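Local coordinates for protein LP04448p (Drosophila melanogaster, PDB 4QMH) that probably promotes microtubule polymerization, as a member of the XMAP215 family, through an array of structurally diverse TOG domains of which this is the fourth, at residues Asp57-Leu62 and Arg93-Asn98; Thr76-Cys81 and Arg115-Asn120. All coordinates share one frame; numbering follows the deposited sequence.

Contact 1: residues Asp57-Leu62 and Arg93-Asn98; sequences DLAPAL and RNHVRN
Ala59, in the first turn of helix 58-66, meets both His95 and Asn98. Its methyl points at the other segment and lies against both of the larger side chains. Ala59 CB lies 3.5 Å from His95 ND1, and the approach to the imidazole is oblique. The same CB is 3.7 Å from Asn98 ND2 and 3.9 Å from Asn98 CB. No hydrogen bond crosses here, so the fit is one of van der Waals contact.

Pro60 follows and touches only Asn98 of the second segment. Its CG is 3.8 Å from Asn98 OD1, and its CD is 4.2 Å from Asn98 ND2. The amide oxygen lies against the pyrrolidine ring, while ND2 lies nearer to the Ala59 methyl. Proline suits this first helical turn, where no backbone N-H is needed. Asn98 CG sits beside its own backbone N, anti to the carbonyl carbon (chi1 -82°), and this turns the amide toward Ala59 and Pro60. With an alanine at Asn98 the amide is gone, which is likely to leave a gap beside Pro60 CG and the Ala59 methyl.

His95 stands just before helix 96-106. Its NE2 is hydrogen-bonded to Pro53 O, which restrains the ring and leaves ND1 as its atom nearest the methyl. Met88 of helix 71-88 and Ile55 also touch this side chain.

The contact joins the first turns of two helices that are next but one along the chain, within the alpha-solenoid of HEAT repeats that makes up TOG domains.

Contact 2: residues Thr76-Cys81 and Arg115-Asn120; sequences TTLAIC and RAAALN
Cys81 N donates to Thr77 O at 2.9 Å, an ordinary bond of helix 71-88 that spans the turn carrying Leu78 toward Ala117 and Ala118. On the other side, Asn120 N bonds to Ala116 O, also at 2.9 Å. These bonds belong to the two helices themselves. Between the segments there is no hydrogen bond, and the contact is purely apolar.

The arrangement is that of an alpha-solenoid of HEAT repeats, the fold of TOG domains. Helix 71-88 packs against helix 112-129, with helix 96-106 coming between them in the chain. The backbones come closest at Leu78 and Ala117, whose CA atoms are 6.5 Å apart. Two alanines in a row on helix 112-129 let one leucine reach close to the opposing backbone.

Leu78 carries the first segment's share of the contact. Its CG lies beside the backbone N (chi1 -72°), and CD1 is anti to CA (chi2 162°). This spreads the two methyls over neighbouring residues of the partner helix. Leu78 is buried. Leu66 of helix 58-66, Phe103 of helix 96-106, and Val114 and Cys121 of helix 112-129 also touch it. Ala118 in turn lies against Ala106 of helix 96-106, so four helices share this part of the core.

The two leucine branches have separate partners. CD1 of Leu78 meets Ala117 CB at 3.9 Å. CD2 of Leu78 lies over the backbone of the next residue, 4.1 Å from Ala118 CA.

Overall arrangement
Contact 1 and contact 2 lie in one helical array, with centres about 14 Å apart. Their segments alternate along the chain, so the two contacts cross in sequence. Helices 58-66 and 71-88 are consecutive and bring the contacts into touch. There Leu62 O lies 3.6 Å from Thr77 CG2, and Leu62 CD1 lies 4.3 Å from Cys81 SG. Helix 96-106 adds a second tie, because its Phe103 touches both Leu78 and Cys81. Contact 1 is only partly buried, with Pro60 and Asn98 at its margin. Contact 2 is buried and apolar. Together they link four successive helices, from 58-66 to 112-129, of the TOG domain.

Contact 1: residues Asp57-Leu62 and Arg93-Asn98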
# COMPACT_ATOMS: atom_id res chain seq x y z
N ASP A 57 -1.60 2.61 -21.03
CA ASP A 57 -0.38 2.37 -20.26
C ASP A 57 -0.21 3.37 -19.11
O ASP A 57 0.91 3.60 -18.64
CB ASP A 57 0.84 2.44 -21.19
CG ASP A 57 0.81 1.38 -22.29
OD1 ASP A 57 0.34 0.27 -22.02
OD2 ASP A 57 1.26 1.67 -23.42
N LEU A 58 -1.31 3.95 -18.66
CA LEU A 58 -1.23 5.00 -17.65
C LEU A 58 -0.71 4.51 -16.29
O LEU A 58 0.00 5.24 -15.61
CB LEU A 58 -2.60 5.67 -17.45
CG LEU A 58 -2.64 6.78 -16.40
CD1 LEU A 58 -1.69 7.93 -16.80
CD2 LEU A 58 -4.07 7.28 -16.24
N ALA A 59 -1.07 3.29 -15.88
CA ALA A 59 -0.72 2.84 -14.53
C ALA A 59 0.79 2.75 -14.29
O ALA A 59 1.28 3.28 -13.30
CB ALA A 59 -1.43 1.52 -14.16
N PRO A 60 1.53 2.11 -15.21
CA PRO A 60 2.98 2.09 -15.00
C PRO A 60 3.58 3.50 -15.08
O PRO A 60 4.53 3.81 -14.36
CB PRO A 60 3.49 1.22 -16.15
CG PRO A 60 2.31 0.42 -16.60
CD PRO A 60 1.11 1.29 -16.36
N ALA A 61 3.01 4.34 -15.93
CA ALA A 61 3.45 5.73 -16.05
C ALA A 61 3.27 6.46 -14.72
O ALA A 61 4.18 7.15 -14.27
CB ALA A 61 2.69 6.44 -17.15
N LEU A 62 2.10 6.30 -14.10
CA LEU A 62 1.86 6.92 -12.79
C LEU A 62 2.76 6.36 -11.70
O LEU A 62 3.16 7.08 -10.79
CB LEU A 62 0.40 6.78 -12.37
CG LEU A 62 -0.61 7.63 -13.13
CD1 LEU A 62 -2.02 7.29 -12.69
CD2 LEU A 62 -0.31 9.10 -12.88
N ARG A 93 -9.02 -1.89 -8.52
CA ARG A 93 -8.24 -3.06 -8.10
C ARG A 93 -7.31 -3.53 -9.23
O ARG A 93 -6.29 -4.19 -8.98
CB ARG A 93 -9.14 -4.22 -7.66
CG ARG A 93 -9.93 -4.85 -8.79
CD ARG A 93 -10.59 -6.16 -8.37
NE ARG A 93 -11.31 -6.80 -9.47
CZ ARG A 93 -11.67 -8.09 -9.49
NH1 ARG A 93 -11.38 -8.88 -8.47
NH2 ARG A 93 -12.33 -8.58 -10.53
N ASN A 94 -7.68 -3.19 -10.46
CA ASN A 94 -6.91 -3.60 -11.63
C ASN A 94 -5.50 -3.04 -11.66
O ASN A 94 -4.63 -3.56 -12.35
CB ASN A 94 -7.61 -3.21 -12.93
CG ASN A 94 -8.90 -3.98 -13.18
OD1 ASN A 94 -9.51 -4.52 -12.25
ND2 ASN A 94 -9.32 -4.03 -14.43
N HIS A 95 -5.28 -1.98 -10.90
CA HIS A 95 -4.02 -1.23 -10.98
C HIS A 95 -3.23 -1.23 -9.69
O HIS A 95 -2.21 -0.57 -9.60
CB HIS A 95 -4.32 0.19 -11.43
CG HIS A 95 -5.08 0.22 -12.71
ND1 HIS A 95 -4.52 -0.18 -13.90
CD2 HIS A 95 -6.38 0.50 -12.98
CE1 HIS A 95 -5.42 -0.10 -14.86
NE2 HIS A 95 -6.56 0.31 -14.32
N VAL A 96 -3.69 -2.01 -8.72
CA VAL A 96 -3.02 -2.08 -7.42
C VAL A 96 -1.57 -2.56 -7.54
O VAL A 96 -0.66 -1.99 -6.92
CB VAL A 96 -3.84 -2.97 -6.44
CG1 VAL A 96 -2.97 -3.43 -5.28
CG2 VAL A 96 -5.06 -2.21 -5.95
N ARG A 97 -1.33 -3.57 -8.36
CA ARG A 97 0.03 -4.06 -8.54
C ARG A 97 1.01 -2.98 -9.03
O ARG A 97 2.18 -2.96 -8.64
CB ARG A 97 0.02 -5.27 -9.48
CG ARG A 97 1.36 -5.91 -9.68
CD ARG A 97 1.20 -7.15 -10.55
NE ARG A 97 2.51 -7.71 -10.87
CZ ARG A 97 3.15 -8.56 -10.08
NH1 ARG A 97 2.60 -8.94 -8.94
NH2 ARG A 97 4.34 -9.02 -10.45
N ASN A 98 0.53 -2.07 -9.88
CA ASN A 98 1.37 -0.96 -10.33
C ASN A 98 1.55 0.14 -9.29
O ASN A 98 2.66 0.65 -9.10
CB ASN A 98 0.83 -0.36 -11.63
CG ASN A 98 1.25 -1.14 -12.87
OD1 ASN A 98 2.44 -1.22 -13.20
ND2 ASN A 98 0.28 -1.71 -13.56

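Contact 2: residues Thr76-Cys81 and Arg115-Asn120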
# COMPACT_ATOMS: atom_id res chain seq x y z
N THR A 76 1.75 15.52 -6.24
CA THR A 76 0.67 15.73 -7.20
C THR A 76 0.14 14.39 -7.68
O THR A 76 -1.07 14.20 -7.85
CB THR A 76 1.14 16.59 -8.40
OG1 THR A 76 1.49 17.90 -7.92
CG2 THR A 76 0.02 16.73 -9.43
N THR A 77 1.06 13.45 -7.91
CA THR A 77 0.69 12.13 -8.40
C THR A 77 -0.17 11.37 -7.38
O THR A 77 -1.12 10.68 -7.76
CB THR A 77 1.93 11.31 -8.84
OG1 THR A 77 2.67 12.05 -9.82
CG2 THR A 77 1.55 9.97 -9.39
N LEU A 78 0.12 11.51 -6.09
CA LEU A 78 -0.73 10.89 -5.08
C LEU A 78 -2.16 11.43 -5.18
O LEU A 78 -3.11 10.66 -5.16
CB LEU A 78 -0.18 11.11 -3.67
CG LEU A 78 1.08 10.32 -3.32
CD1 LEU A 78 1.76 10.95 -2.10
CD2 LEU A 78 0.78 8.83 -3.09
N ALA A 79 -2.29 12.75 -5.32
CA ALA A 79 -3.59 13.38 -5.49
C ALA A 79 -4.30 12.83 -6.72
O ALA A 79 -5.50 12.54 -6.67
CB ALA A 79 -3.44 14.90 -5.60
N ILE A 80 -3.58 12.69 -7.82
CA ILE A 80 -4.18 12.14 -9.03
C ILE A 80 -4.63 10.69 -8.86
O ILE A 80 -5.69 10.30 -9.36
CB ILE A 80 -3.23 12.25 -10.23
CG1 ILE A 80 -3.14 13.71 -10.69
CG2 ILE A 80 -3.72 11.37 -11.38
CD1 ILE A 80 -2.01 13.97 -11.65
N CYS A 81 -3.85 9.90 -8.15
CA CYS A 81 -4.23 8.51 -7.93
C CYS A 81 -5.49 8.42 -7.07
O CYS A 81 -6.31 7.53 -7.28
CB CYS A 81 -3.09 7.70 -7.30
SG CYS A 81 -1.74 7.40 -8.45
N ARG A 115 2.97 11.35 3.94
CA ARG A 115 2.60 10.02 4.45
C ARG A 115 1.08 9.89 4.54
O ARG A 115 0.53 8.82 4.28
CB ARG A 115 3.25 9.74 5.81
CG ARG A 115 4.77 9.78 5.78
CD ARG A 115 5.38 9.17 7.04
NE ARG A 115 4.95 9.87 8.26
CZ ARG A 115 5.63 10.86 8.84
NH1 ARG A 115 6.77 11.27 8.31
NH2 ARG A 115 5.16 11.44 9.94
N ALA A 116 0.40 10.99 4.85
CA ALA A 116 -1.06 10.98 4.99
C ALA A 116 -1.74 10.83 3.64
O ALA A 116 -2.74 10.11 3.51
CB ALA A 116 -1.53 12.27 5.67
N ALA A 117 -1.21 11.52 2.64
CA ALA A 117 -1.70 11.38 1.28
C ALA A 117 -1.53 9.94 0.82
O ALA A 117 -2.42 9.38 0.16
CB ALA A 117 -0.97 12.34 0.34
N ALA A 118 -0.40 9.33 1.17
CA ALA A 118 -0.13 7.96 0.78
C ALA A 118 -1.12 7.01 1.46
O ALA A 118 -1.66 6.10 0.82
CB ALA A 118 1.31 7.58 1.13
N LEU A 119 -1.36 7.22 2.75
CA LEU A 119 -2.32 6.40 3.49
C LEU A 119 -3.73 6.54 2.91
O LEU A 119 -4.47 5.57 2.83
CB LEU A 119 -2.33 6.80 4.97
CG LEU A 119 -1.24 6.21 5.85
CD1 LEU A 119 -1.33 6.79 7.26
CD2 LEU A 119 -1.36 4.68 5.88
N ASN A 120 -4.08 7.75 2.50
CA ASN A 120 -5.40 8.01 1.94
C ASN A 120 -5.61 7.30 0.61
O ASN A 120 -6.70 6.80 0.34
CB ASN A 120 -5.60 9.51 1.76
CG ASN A 120 -5.74 10.24 3.07
OD1 ASN A 120 -6.20 9.68 4.07
ND2 ASN A 120 -5.34 11.51 3.09